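Local coordinates for pentafunctional AROM polypeptide (Schizosaccharomyces pombe, PDB 5SWV), which probably catalyses five central steps of the shikimate pathway, two of them by the dehydroquinate dehydratase and shikimate dehydrogenase regions present here, at residues F201-F206 with K228-Q233; D179-E184 with G207-I212; T13-N18 with T218-P223; S138-S143 with V167-G172; A38-V43 with T79-S84. All coordinates share one frame; numbering follows the deposited sequence.

Contact 1. Residues F201-F206 with K228-Q233; sequences FNMGRF and KAAPGQ
Gly204 and Pro231 form the tight part of this contact. Gly204 N donates to Pro231 O at 2.7 Å. The N-H meets the carbonyl from above its plane, 56° out of it. Pro231 O also takes a hydrogen bond from Arg211 NH2, so two donors grip it. Met203 packs beside this bond. Its CB lies 3.6 Å from Pro231 O. A bend at chi3 (39°) carries the methyl on to Ala230, with Met203 CE 3.6 Å from Ala230 CB. The facing segment is a loop with a type II beta turn from Ala230 to Gln233. Gly232 holds the positive phi of that turn (96°) and lays its CA 3.6 Å from Gly204 O. The contact thus joins the C-terminal end of strand 198-203 to the loop that follows strand 218-220, the last strand of a TIM barrel of the type I 3-dehydroquinase family. The other side is looser and faces solvent. There the extended chains of Arg205 and Lys228 cross at about a right angle, and Arg205 NH1 comes 3.7 Å from Lys228 NZ. These are like charges, and the guanidinium is approached obliquely. Pro231 is also exposed, and a triethylene glycol, probably from the crystallisation liquor, lies beside its side chain.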
# COMPACT_ATOMS: atom_id res chain seq x y z
N PHE A 201 -13.59 -5.82 -19.95
CA PHE A 201 -12.89 -5.01 -20.94
C PHE A 201 -12.56 -5.83 -22.18
O PHE A 201 -12.83 -7.02 -22.22
CB PHE A 201 -11.60 -4.42 -20.37
CG PHE A 201 -10.61 -5.44 -19.90
CD1 PHE A 201 -10.71 -5.99 -18.62
CD2 PHE A 201 -9.54 -5.81 -20.70
CE1 PHE A 201 -9.78 -6.92 -18.17
CE2 PHE A 201 -8.60 -6.74 -20.25
CZ PHE A 201 -8.73 -7.30 -18.99
N ASN A 202 -12.01 -5.16 -23.19
CA ASN A 202 -11.53 -5.79 -24.39
C ASN A 202 -10.03 -5.62 -24.44
O ASN A 202 -9.52 -4.51 -24.26
CB ASN A 202 -12.13 -5.15 -25.63
CG ASN A 202 -13.63 -5.31 -25.71
OD1 ASN A 202 -14.16 -6.41 -25.54
ND2 ASN A 202 -14.34 -4.22 -25.96
N MET A 203 -9.33 -6.73 -24.67
CA MET A 203 -7.92 -6.67 -24.98
C MET A 203 -7.75 -6.30 -26.46
O MET A 203 -8.73 -6.18 -27.20
CB MET A 203 -7.22 -7.97 -24.60
CG MET A 203 -7.60 -9.23 -25.37
SD MET A 203 -6.83 -10.76 -24.77
CE MET A 203 -6.85 -10.58 -22.99
N GLY A 204 -6.50 -6.09 -26.86
CA GLY A 204 -6.18 -5.58 -28.19
C GLY A 204 -5.91 -4.10 -28.09
O GLY A 204 -6.45 -3.43 -27.22
N ARG A 205 -5.08 -3.58 -28.99
CA ARG A 205 -4.83 -2.14 -29.08
C ARG A 205 -6.09 -1.35 -29.33
O ARG A 205 -6.20 -0.23 -28.85
CB ARG A 205 -3.81 -1.82 -30.17
CG ARG A 205 -2.43 -2.37 -29.87
CD ARG A 205 -1.36 -1.88 -30.85
NE ARG A 205 -0.06 -1.81 -30.18
CZ ARG A 205 0.27 -0.92 -29.23
NH1 ARG A 205 1.48 -0.98 -28.68
NH2 ARG A 205 -0.59 0.02 -28.81
N PHE A 206 -7.03 -1.92 -30.10
CA PHE A 206 -8.34 -1.29 -30.30
C PHE A 206 -9.18 -1.27 -29.01
O PHE A 206 -10.04 -0.41 -28.84
CB PHE A 206 -9.17 -2.02 -31.37
CG PHE A 206 -8.73 -1.79 -32.80
CD1 PHE A 206 -8.71 -0.50 -33.35
CD2 PHE A 206 -8.45 -2.88 -33.64
CE1 PHE A 206 -8.35 -0.31 -34.69
CE2 PHE A 206 -8.10 -2.69 -34.98
CZ PHE A 206 -8.05 -1.40 -35.50
N LYS A 228 4.04 -7.28 -21.70
CA LYS A 228 2.63 -7.12 -21.38
C LYS A 228 2.01 -8.48 -21.26
O LYS A 228 2.39 -9.41 -21.98
CB LYS A 228 1.89 -6.37 -22.47
CG LYS A 228 2.34 -4.93 -22.65
CD LYS A 228 1.66 -4.28 -23.84
CE LYS A 228 2.37 -2.99 -24.19
NZ LYS A 228 1.63 -2.29 -25.27
N ALA A 229 1.06 -8.60 -20.35
CA ALA A 229 0.30 -9.83 -20.19
C ALA A 229 -0.64 -10.06 -21.37
O ALA A 229 -0.91 -11.19 -21.73
CB ALA A 229 -0.49 -9.80 -18.89
N ALA A 230 -1.18 -8.99 -21.94
CA ALA A 230 -2.05 -9.10 -23.10
C ALA A 230 -2.01 -7.82 -23.95
O ALA A 230 -1.67 -6.75 -23.44
CB ALA A 230 -3.46 -9.41 -22.64
N PRO A 231 -2.36 -7.93 -25.25
CA PRO A 231 -2.33 -6.77 -26.13
C PRO A 231 -3.21 -5.64 -25.63
O PRO A 231 -4.37 -5.87 -25.23
CB PRO A 231 -2.88 -7.31 -27.46
CG PRO A 231 -2.71 -8.77 -27.41
CD PRO A 231 -2.87 -9.13 -25.96
N GLY A 232 -2.66 -4.44 -25.63
CA GLY A 232 -3.40 -3.26 -25.26
C GLY A 232 -3.21 -2.86 -23.83
O GLY A 232 -3.75 -1.86 -23.39
N GLN A 233 -2.43 -3.62 -23.08
CA GLN A 233 -2.29 -3.36 -21.66
C GLN A 233 -1.51 -2.08 -21.42
O GLN A 233 -0.54 -1.80 -22.12
CB GLN A 233 -1.56 -4.50 -20.99
CG GLN A 233 -1.53 -4.41 -19.48
CD GLN A 233 -0.91 -5.65 -18.87
OE1 GLN A 233 -0.10 -6.35 -19.51
NE2 GLN A 233 -1.29 -5.94 -17.62

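Contact 2. Residues D179-E184 with G207-I212; sequences DNLELE and GQLSRI
The helical segments carrying Asn180 and Ser210 run the same general way, with 33° between their directions and 9.1 Å between their axes at closest approach. Asn180 makes most of the close approaches between them. Its CG is anti to the carbonyl carbon (chi1 -64°), which turns the amide toward Gly207, Leu209 and Ser210. Asn180 OD1 lies 3.4 Å from Ser210 CB, and Asn180 ND2 lies 3.8 Å from Leu209 CB. Both ends are satisfied by residues between the helices in sequence. Asn180 ND2 donates to Phe206 O, and Asn180 OD1 accepts from Asn202 ND2. Asn180 OD1 and Gly207 O are two acceptors and do not bond. Gly207 O instead takes both Ser210 N and Ser210 OG, the hydroxyl at 2.7 Å in the carbonyl plane on a lone pair. Ser210 OG in turn accepts from Asn202 N. Apolar packing is thin. Leu183 CD1 reaches Ser210 CB at 4.2 Å, and Leu181 and Leu209 meet through their CD2 methyls at 4.5 Å. Glu184 is salt-bridged to Arg187 within its own helix. Helices 177-193 and 208-213 thus lie side by side on the outside of the barrel, and both rest on strand 198-203, which connects them in the chain.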
# COMPACT_ATOMS: atom_id res chain seq x y z
N ASP A 179 -16.95 -1.89 -30.60
CA ASP A 179 -16.92 -3.00 -29.65
C ASP A 179 -16.76 -2.52 -28.19
O ASP A 179 -17.34 -3.11 -27.29
CB ASP A 179 -15.80 -4.02 -30.00
CG ASP A 179 -16.14 -4.90 -31.23
OD1 ASP A 179 -17.33 -5.05 -31.61
OD2 ASP A 179 -15.19 -5.47 -31.83
N ASN A 180 -16.00 -1.46 -27.97
CA ASN A 180 -15.84 -0.87 -26.64
C ASN A 180 -17.13 -0.21 -26.16
O ASN A 180 -17.45 -0.26 -24.97
CB ASN A 180 -14.68 0.13 -26.62
CG ASN A 180 -13.34 -0.53 -26.89
OD1 ASN A 180 -13.07 -1.62 -26.42
ND2 ASN A 180 -12.49 0.13 -27.68
N LEU A 181 -17.86 0.39 -27.09
CA LEU A 181 -19.15 1.01 -26.79
C LEU A 181 -20.24 -0.02 -26.52
O LEU A 181 -21.02 0.15 -25.58
CB LEU A 181 -19.56 1.94 -27.93
CG LEU A 181 -18.59 3.10 -28.23
CD1 LEU A 181 -19.21 4.02 -29.25
CD2 LEU A 181 -18.23 3.90 -26.99
N GLU A 182 -20.32 -1.07 -27.32
CA GLU A 182 -21.27 -2.14 -27.04
C GLU A 182 -21.00 -2.76 -25.66
O GLU A 182 -21.92 -3.10 -24.93
CB GLU A 182 -21.25 -3.19 -28.16
CG GLU A 182 -21.92 -2.67 -29.43
CD GLU A 182 -21.76 -3.55 -30.66
OE1 GLU A 182 -22.23 -3.13 -31.73
OE2 GLU A 182 -21.19 -4.66 -30.59
N LEU A 183 -19.72 -2.85 -25.31
CA LEU A 183 -19.30 -3.38 -24.04
C LEU A 183 -19.83 -2.54 -22.87
O LEU A 183 -20.29 -3.11 -21.89
CB LEU A 183 -17.78 -3.51 -23.99
CG LEU A 183 -17.17 -4.08 -22.72
CD1 LEU A 183 -15.84 -4.75 -23.00
CD2 LEU A 183 -17.00 -3.01 -21.65
N GLU A 184 -19.79 -1.21 -22.98
CA GLU A 184 -20.37 -0.35 -21.93
C GLU A 184 -21.89 -0.49 -21.80
O GLU A 184 -22.40 -0.49 -20.68
CB GLU A 184 -20.02 1.13 -22.15
CG GLU A 184 -18.53 1.49 -22.06
CD GLU A 184 -17.81 0.96 -20.83
OE1 GLU A 184 -18.34 1.11 -19.70
OE2 GLU A 184 -16.70 0.38 -21.01
N GLY A 207 -8.95 -2.24 -28.12
CA GLY A 207 -9.71 -2.35 -26.86
C GLY A 207 -9.38 -1.36 -25.76
O GLY A 207 -10.10 -1.27 -24.77
N GLN A 208 -8.31 -0.60 -25.95
CA GLN A 208 -7.73 0.21 -24.86
C GLN A 208 -8.71 1.16 -24.17
O GLN A 208 -8.64 1.34 -22.95
CB GLN A 208 -6.47 0.96 -25.35
CG GLN A 208 -5.31 0.02 -25.67
CD GLN A 208 -4.03 0.71 -26.09
OE1 GLN A 208 -3.12 0.06 -26.59
NE2 GLN A 208 -3.95 2.00 -25.89
N LEU A 209 -9.64 1.75 -24.91
CA LEU A 209 -10.71 2.53 -24.28
C LEU A 209 -11.43 1.74 -23.15
O LEU A 209 -11.68 2.29 -22.07
CB LEU A 209 -11.75 2.99 -25.31
CG LEU A 209 -12.94 3.80 -24.76
CD1 LEU A 209 -12.51 5.07 -24.05
CD2 LEU A 209 -13.90 4.14 -25.88
N SER A 210 -11.76 0.47 -23.41
CA SER A 210 -12.54 -0.30 -22.45
C SER A 210 -11.76 -0.56 -21.16
O SER A 210 -12.35 -0.60 -20.09
CB SER A 210 -13.02 -1.62 -23.05
OG SER A 210 -11.94 -2.53 -23.26
N ARG A 211 -10.44 -0.73 -21.25
CA ARG A 211 -9.58 -0.87 -20.05
C ARG A 211 -9.63 0.39 -19.20
O ARG A 211 -9.75 0.33 -17.97
CB ARG A 211 -8.10 -1.10 -20.44
CG ARG A 211 -7.79 -2.43 -21.11
CD ARG A 211 -6.34 -2.42 -21.55
NE ARG A 211 -5.87 -3.65 -22.18
CZ ARG A 211 -5.54 -4.77 -21.54
NH1 ARG A 211 -5.66 -4.88 -20.22
NH2 ARG A 211 -5.10 -5.81 -22.25
N ILE A 212 -9.54 1.53 -19.88
CA ILE A 212 -9.57 2.84 -19.25
C ILE A 212 -10.89 3.07 -18.50
O ILE A 212 -10.87 3.58 -17.39
CB ILE A 212 -9.30 3.92 -20.32
CG1 ILE A 212 -7.82 3.88 -20.72
CG2 ILE A 212 -9.70 5.31 -19.85
CD1 ILE A 212 -7.55 4.42 -22.11

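Contact 3. Residues T13-N18 with T218-P223; sequences TFLTLN and TPVTHP
Phe14 and Pro219 pair in two parallel strands that are joined by three backbone hydrogen bonds. Phe14 N donates to Thr218 O at 2.9 Å, Val220 N to Phe14 O at 2.9 Å, and Thr16 N to Val220 O at 3.0 Å. The last is nearly straight at the carbonyl (179°), while the first two donors are tilted from the carbonyl planes. Pro219 has no N-H to give, but Pro219 CA makes a CA-H...O contact with Phe14 O at 3.3 Å. Pro219 CB sits over one face of the Phe14 ring in a CH-pi contact, 4.2 Å from the centroid. The same CB meets Thr16 CG2 at 3.7 Å. The Thr16 hydroxyl has partners of its own: Gln233 NE2 and a water 2.9 Å from Thr16 OG1, which also binds Thr221 OG1. Asn214 serves Thr218 OG1. Val220 and Leu15 lie on the other sheet face, where Val220 packs on helix 236-245. The three backbone bonds, with those strand 13-17 makes to strand 38-42, pair buried amides and carbonyls where the last strand of the TIM barrel closes against the first.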
# COMPACT_ATOMS: atom_id res chain seq x y z
N THR A 13 -6.80 -1.28 -9.27
CA THR A 13 -5.96 -1.85 -10.31
C THR A 13 -5.11 -2.95 -9.71
O THR A 13 -4.94 -2.99 -8.51
CB THR A 13 -5.01 -0.81 -10.93
OG1 THR A 13 -4.01 -0.44 -9.97
CG2 THR A 13 -5.76 0.44 -11.36
N PHE A 14 -4.59 -3.84 -10.54
CA PHE A 14 -3.65 -4.84 -10.07
C PHE A 14 -2.57 -5.14 -11.11
O PHE A 14 -2.84 -5.14 -12.32
CB PHE A 14 -4.35 -6.12 -9.62
CG PHE A 14 -4.93 -6.95 -10.73
CD1 PHE A 14 -4.14 -7.90 -11.39
CD2 PHE A 14 -6.28 -6.84 -11.07
CE1 PHE A 14 -4.68 -8.69 -12.40
CE2 PHE A 14 -6.83 -7.63 -12.09
CZ PHE A 14 -6.02 -8.56 -12.75
N LEU A 15 -1.37 -5.41 -10.60
CA LEU A 15 -0.19 -5.67 -11.41
C LEU A 15 -0.20 -7.10 -11.91
O LEU A 15 -0.42 -8.02 -11.14
CB LEU A 15 1.09 -5.43 -10.60
CG LEU A 15 2.39 -5.46 -11.41
CD1 LEU A 15 2.51 -4.20 -12.27
CD2 LEU A 15 3.60 -5.61 -10.53
N THR A 16 0.08 -7.28 -13.21
CA THR A 16 0.24 -8.61 -13.80
C THR A 16 1.70 -9.03 -13.72
O THR A 16 2.47 -8.84 -14.66
CB THR A 16 -0.27 -8.63 -15.25
OG1 THR A 16 0.38 -7.60 -16.02
CG2 THR A 16 -1.77 -8.39 -15.27
N LEU A 17 2.10 -9.60 -12.58
CA LEU A 17 3.50 -9.95 -12.34
C LEU A 17 3.86 -11.24 -13.08
O LEU A 17 3.36 -12.31 -12.76
CB LEU A 17 3.77 -10.12 -10.85
CG LEU A 17 5.23 -10.06 -10.43
CD1 LEU A 17 5.81 -8.68 -10.72
CD2 LEU A 17 5.32 -10.37 -8.95
N ASN A 18 4.72 -11.11 -14.08
CA ASN A 18 4.98 -12.18 -15.02
C ASN A 18 6.46 -12.38 -15.28
O ASN A 18 6.87 -12.72 -16.40
CB ASN A 18 4.21 -11.90 -16.31
CG ASN A 18 4.64 -10.62 -17.01
OD1 ASN A 18 5.26 -9.74 -16.41
ND2 ASN A 18 4.31 -10.52 -18.29
N THR A 218 -8.73 -3.29 -12.76
CA THR A 218 -8.12 -3.31 -14.09
C THR A 218 -6.70 -3.85 -13.98
O THR A 218 -5.97 -3.47 -13.07
CB THR A 218 -8.06 -1.89 -14.71
OG1 THR A 218 -9.38 -1.37 -14.84
CG2 THR A 218 -7.43 -1.93 -16.08
N PRO A 219 -6.31 -4.75 -14.90
CA PRO A 219 -4.90 -5.12 -14.90
C PRO A 219 -4.03 -4.07 -15.56
O PRO A 219 -4.43 -3.44 -16.55
CB PRO A 219 -4.86 -6.43 -15.68
CG PRO A 219 -6.09 -6.41 -16.50
CD PRO A 219 -7.12 -5.65 -15.72
N VAL A 220 -2.85 -3.88 -14.97
CA VAL A 220 -1.84 -2.98 -15.47
C VAL A 220 -0.49 -3.68 -15.45
O VAL A 220 -0.32 -4.73 -14.81
CB VAL A 220 -1.75 -1.69 -14.62
CG1 VAL A 220 -3.08 -0.96 -14.62
CG2 VAL A 220 -1.29 -1.97 -13.19
N THR A 221 0.47 -3.07 -16.14
CA THR A 221 1.83 -3.57 -16.21
C THR A 221 2.77 -2.42 -15.83
O THR A 221 2.30 -1.37 -15.38
CB THR A 221 2.15 -4.17 -17.60
OG1 THR A 221 3.50 -4.66 -17.61
CG2 THR A 221 1.97 -3.15 -18.72
N HIS A 222 4.08 -2.62 -16.01
CA HIS A 222 5.10 -1.61 -15.68
C HIS A 222 6.33 -1.82 -16.58
O HIS A 222 6.65 -2.95 -16.92
CB HIS A 222 5.46 -1.74 -14.21
CG HIS A 222 6.35 -0.66 -13.69
ND1 HIS A 222 7.72 -0.70 -13.83
CD2 HIS A 222 6.07 0.49 -13.03
CE1 HIS A 222 8.25 0.37 -13.27
NE2 HIS A 222 7.27 1.11 -12.79
N PRO A 223 7.03 -0.73 -16.98
CA PRO A 223 8.12 -0.87 -17.99
C PRO A 223 9.26 -1.87 -17.68
O PRO A 223 9.90 -2.39 -18.60
CB PRO A 223 8.69 0.55 -18.08
CG PRO A 223 7.52 1.43 -17.75
CD PRO A 223 6.72 0.70 -16.72
O HOH W 1 3.05 -7.51 -17.20

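Contact 4. Residues S138-S143 with V167-G172; sequences SWHDLS and VIKLVG
Val171 and Lys169 both approach the His140 imidazole obliquely from the same side. His140 CD2 lies 3.6 Å from Val171 CB, and the two side chains run side by side. The Lys169 chain bends at chi3, which brings Lys169 CE close to the ring; the bend at chi4 then sets the direction of Lys169 NZ, 3.8 Å from His140 NE2. The Trp139 indole points to the other sheet face. There it lies nearly parallel to the Trp146 ring, with planes about 10° apart, and makes a cation-pi contact with Lys157. The strands beneath are parallel, with axes 4.9 Å apart. Trp139 N donates to Lys169 O at 3.0 Å, Val171 N to Trp139 O at 3.0 Å, and Asp141 N to Val171 O at 2.9 Å. Ser138 OG is hydrogen-bonded to Asp113. Strands 134-140 and 167-173 are joined by helix 152-162 in a beta-alpha-beta unit of the TIM barrel. Type I dehydroquinases work through a Schiff-base lysine and a nearby histidine, and the meeting of Lys169 with His140 inside the barrel is consistent with that site.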
# COMPACT_ATOMS: atom_id res chain seq x y z
N SER A 138 -13.20 -16.46 -14.80
CA SER A 138 -12.69 -15.72 -15.93
C SER A 138 -12.96 -16.43 -17.25
O SER A 138 -12.84 -17.64 -17.33
CB SER A 138 -11.19 -15.51 -15.77
OG SER A 138 -10.49 -16.70 -16.11
N TRP A 139 -13.28 -15.66 -18.29
CA TRP A 139 -13.23 -16.15 -19.65
C TRP A 139 -12.74 -15.06 -20.60
O TRP A 139 -13.13 -13.91 -20.48
CB TRP A 139 -14.58 -16.67 -20.12
CG TRP A 139 -14.52 -17.29 -21.48
CD1 TRP A 139 -14.78 -16.67 -22.67
CD2 TRP A 139 -14.12 -18.63 -21.80
NE1 TRP A 139 -14.60 -17.55 -23.71
CE2 TRP A 139 -14.20 -18.76 -23.21
CE3 TRP A 139 -13.72 -19.74 -21.04
CZ2 TRP A 139 -13.89 -19.95 -23.88
CZ3 TRP A 139 -13.42 -20.94 -21.72
CH2 TRP A 139 -13.51 -21.03 -23.12
N HIS A 140 -11.90 -15.48 -21.55
CA HIS A 140 -11.26 -14.61 -22.53
C HIS A 140 -11.65 -15.08 -23.96
O HIS A 140 -11.41 -16.24 -24.32
CB HIS A 140 -9.74 -14.66 -22.35
CG HIS A 140 -9.26 -14.12 -21.03
ND1 HIS A 140 -9.37 -14.81 -19.84
CD2 HIS A 140 -8.65 -12.94 -20.72
CE1 HIS A 140 -8.85 -14.09 -18.86
NE2 HIS A 140 -8.41 -12.95 -19.37
N ASP A 141 -12.27 -14.21 -24.75
CA ASP A 141 -12.61 -14.54 -26.15
C ASP A 141 -11.53 -14.01 -27.10
O ASP A 141 -11.63 -12.91 -27.65
CB ASP A 141 -13.99 -14.00 -26.55
CG ASP A 141 -14.32 -14.25 -28.02
OD1 ASP A 141 -13.93 -15.32 -28.55
OD2 ASP A 141 -14.96 -13.36 -28.64
N LEU A 142 -10.52 -14.83 -27.31
CA LEU A 142 -9.46 -14.51 -28.25
C LEU A 142 -9.95 -14.29 -29.69
O LEU A 142 -9.36 -13.52 -30.41
CB LEU A 142 -8.35 -15.58 -28.20
CG LEU A 142 -7.14 -15.20 -27.34
CD1 LEU A 142 -7.54 -14.74 -25.94
CD2 LEU A 142 -6.16 -16.37 -27.26
N SER A 143 -11.04 -14.96 -30.07
CA SER A 143 -11.62 -14.88 -31.42
C SER A 143 -12.17 -13.50 -31.79
O SER A 143 -12.27 -13.15 -32.96
CB SER A 143 -12.74 -15.92 -31.60
OG SER A 143 -13.96 -15.46 -31.06
N VAL A 167 -16.05 -12.88 -7.93
CA VAL A 167 -15.84 -11.86 -8.96
C VAL A 167 -15.95 -12.55 -10.31
O VAL A 167 -15.61 -13.72 -10.42
CB VAL A 167 -14.44 -11.22 -8.87
CG1 VAL A 167 -14.25 -10.14 -9.95
CG2 VAL A 167 -14.19 -10.67 -7.46
N ILE A 168 -16.44 -11.84 -11.33
CA ILE A 168 -16.49 -12.39 -12.69
C ILE A 168 -15.64 -11.50 -13.57
O ILE A 168 -15.73 -10.29 -13.49
CB ILE A 168 -17.91 -12.50 -13.23
CG1 ILE A 168 -18.73 -13.46 -12.36
CG2 ILE A 168 -17.88 -13.01 -14.67
CD1 ILE A 168 -20.19 -13.61 -12.76
N LYS A 169 -14.81 -12.12 -14.39
CA LYS A 169 -13.93 -11.41 -15.30
C LYS A 169 -14.24 -11.88 -16.71
O LYS A 169 -14.08 -13.06 -17.02
CB LYS A 169 -12.49 -11.70 -14.92
CG LYS A 169 -11.45 -10.98 -15.77
CD LYS A 169 -10.07 -11.49 -15.38
CE LYS A 169 -9.13 -11.50 -16.57
NZ LYS A 169 -8.29 -10.27 -16.61
N LEU A 170 -14.69 -10.96 -17.56
CA LEU A 170 -14.99 -11.27 -18.96
C LEU A 170 -14.17 -10.35 -19.82
O LEU A 170 -14.23 -9.13 -19.65
CB LEU A 170 -16.47 -11.05 -19.25
CG LEU A 170 -17.44 -11.82 -18.37
CD1 LEU A 170 -18.87 -11.44 -18.73
CD2 LEU A 170 -17.24 -13.33 -18.49
N VAL A 171 -13.39 -10.93 -20.75
CA VAL A 171 -12.51 -10.14 -21.60
C VAL A 171 -12.67 -10.49 -23.06
O VAL A 171 -12.37 -11.60 -23.46
CB VAL A 171 -11.03 -10.34 -21.22
CG1 VAL A 171 -10.16 -9.42 -22.08
CG2 VAL A 171 -10.83 -10.07 -19.74
N GLY A 172 -13.10 -9.52 -23.86
CA GLY A 172 -13.24 -9.71 -25.30
C GLY A 172 -11.99 -9.30 -26.03
O GLY A 172 -11.04 -8.82 -25.41

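Contact 5. Residues A38-V43 with T79-S84; sequences AIEVRV and TIRTIS
This is a parallel beta pairing of neighbouring strands in the TIM barrel, between strand 38-42 and the end of strand 76-79 with the loop after it. Thr79 lies at its centre. Thr79 N donates to Val41 O at 3.1 Å, and Thr79 O accepts from Val43 N at 2.8 Å, so the strand end is held through both backbone groups. The Thr79 hydroxyl donates to Glu40 OE2 at 2.7 Å, approaching from 41° out of the carboxylate plane. Glu40 reaches it with an extended chain whose CG is anti to the backbone N (chi1 -173°). Arg42 instead folds at chi2 and chi3, which sets Arg81 CB over one face of its guanidinium, 3.4 Å from Arg42 NH2. Acids flank both arginines, which would offset their charges: Asp44 binds Arg42, and Asp113 and Glu115 bind Arg81. Val43 CB packs on Ile80 CG1 at 4.0 Å, away from the charged groups. On one side Glu40 touches Phe14 and Thr16 of strand 13-17; on the other, Arg81 extends to Ser138 and His140 of strand 134-140.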
# COMPACT_ATOMS: atom_id res chain seq x y z
N ALA A 38 -3.27 -4.71 -5.69
CA ALA A 38 -3.00 -6.14 -5.61
C ALA A 38 -1.99 -6.59 -6.67
O ALA A 38 -1.67 -5.83 -7.60
CB ALA A 38 -4.29 -6.91 -5.79
N ILE A 39 -1.51 -7.82 -6.55
CA ILE A 39 -0.53 -8.39 -7.46
C ILE A 39 -1.05 -9.73 -7.95
O ILE A 39 -1.35 -10.63 -7.16
CB ILE A 39 0.81 -8.61 -6.75
CG1 ILE A 39 1.32 -7.31 -6.15
CG2 ILE A 39 1.89 -9.12 -7.70
CD1 ILE A 39 2.58 -7.51 -5.34
N GLU A 40 -1.19 -9.86 -9.26
CA GLU A 40 -1.43 -11.14 -9.88
C GLU A 40 -0.09 -11.80 -10.13
O GLU A 40 0.77 -11.24 -10.80
CB GLU A 40 -2.16 -10.97 -11.19
CG GLU A 40 -2.60 -12.27 -11.83
CD GLU A 40 -3.45 -12.03 -13.06
OE1 GLU A 40 -2.90 -11.50 -14.06
OE2 GLU A 40 -4.67 -12.36 -13.02
N VAL A 41 0.09 -12.99 -9.57
CA VAL A 41 1.22 -13.81 -9.93
C VAL A 41 0.71 -14.67 -11.06
O VAL A 41 -0.19 -15.49 -10.87
CB VAL A 41 1.69 -14.72 -8.79
CG1 VAL A 41 2.86 -15.58 -9.27
CG2 VAL A 41 2.07 -13.88 -7.57
N ARG A 42 1.26 -14.43 -12.24
CA ARG A 42 0.96 -15.23 -13.40
C ARG A 42 1.80 -16.49 -13.29
O ARG A 42 2.99 -16.51 -13.67
CB ARG A 42 1.24 -14.45 -14.70
CG ARG A 42 0.16 -13.43 -15.02
CD ARG A 42 -1.15 -14.07 -15.49
NE ARG A 42 -0.98 -14.87 -16.71
CZ ARG A 42 -1.10 -14.42 -17.97
NH1 ARG A 42 -1.40 -13.15 -18.26
NH2 ARG A 42 -0.91 -15.26 -18.97
N VAL A 43 1.16 -17.52 -12.76
CA VAL A 43 1.82 -18.77 -12.42
C VAL A 43 2.26 -19.48 -13.70
O VAL A 43 3.31 -20.14 -13.73
CB VAL A 43 0.89 -19.67 -11.58
CG1 VAL A 43 1.53 -21.02 -11.30
CG2 VAL A 43 0.52 -18.97 -10.27
N THR A 79 -2.98 -16.75 -10.54
CA THR A 79 -3.58 -16.92 -11.85
C THR A 79 -2.80 -17.88 -12.70
O THR A 79 -1.66 -17.62 -13.07
CB THR A 79 -3.73 -15.58 -12.57
OG1 THR A 79 -4.63 -14.77 -11.82
CG2 THR A 79 -4.34 -15.74 -13.95
N ILE A 80 -3.45 -19.00 -13.00
CA ILE A 80 -3.00 -19.92 -14.03
C ILE A 80 -3.83 -19.68 -15.26
O ILE A 80 -5.01 -20.05 -15.30
CB ILE A 80 -3.20 -21.39 -13.63
CG1 ILE A 80 -2.40 -21.74 -12.39
CG2 ILE A 80 -2.79 -22.30 -14.79
CD1 ILE A 80 -2.76 -23.11 -11.85
N ARG A 81 -3.20 -19.06 -16.26
CA ARG A 81 -3.81 -18.69 -17.53
C ARG A 81 -3.30 -19.66 -18.59
O ARG A 81 -2.09 -19.84 -18.75
CB ARG A 81 -3.40 -17.27 -17.89
CG ARG A 81 -3.99 -16.72 -19.17
CD ARG A 81 -5.48 -16.45 -19.09
NE ARG A 81 -5.82 -15.52 -18.01
CZ ARG A 81 -6.60 -15.78 -16.95
NH1 ARG A 81 -7.19 -16.96 -16.77
NH2 ARG A 81 -6.81 -14.81 -16.06
N THR A 82 -4.24 -20.28 -19.30
CA THR A 82 -3.96 -21.35 -20.27
C THR A 82 -3.73 -20.79 -21.66
O THR A 82 -4.00 -19.62 -21.93
CB THR A 82 -5.12 -22.35 -20.36
OG1 THR A 82 -6.29 -21.71 -20.87
CG2 THR A 82 -5.44 -22.94 -19.02
N ILE A 83 -3.29 -21.66 -22.56
CA ILE A 83 -2.92 -21.26 -23.90
C ILE A 83 -4.06 -20.69 -24.72
O ILE A 83 -3.89 -19.69 -25.39
CB ILE A 83 -2.18 -22.40 -24.64
CG1 ILE A 83 -0.80 -22.59 -23.98
CG2 ILE A 83 -2.00 -22.11 -26.13
CD1 ILE A 83 -0.22 -23.96 -24.14
N SER A 84 -5.24 -21.26 -24.62
CA SER A 84 -6.33 -20.81 -25.47
C SER A 84 -7.03 -19.62 -24.87
O SER A 84 -7.89 -19.02 -25.52
CB SER A 84 -7.33 -21.92 -25.73
OG SER A 84 -7.86 -22.38 -24.52

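How the contacts relate
All five contacts belong to the type I dehydroquinase barrel. Contact 3 pairs the first and last barrel strands and spans the others in sequence, except that contact 1 ends just beyond it. Contact 5 comes first within that span, then contact 4. Contacts 1 and 2 follow with alternating segments, their centres 11 Å apart. Strands 13-17 and 38-42 are neighbours, joining contacts 3 and 5; strands 167-173 and 198-203 join contacts 4 and 1. Contact 2 lies outside the barrel wall, about 22 Å from contact 5 between centres. Contact 3 closes the barrel, and contacts 4 and 5 bring His140 and Arg81 together inside it, where the dehydratase site probably lies.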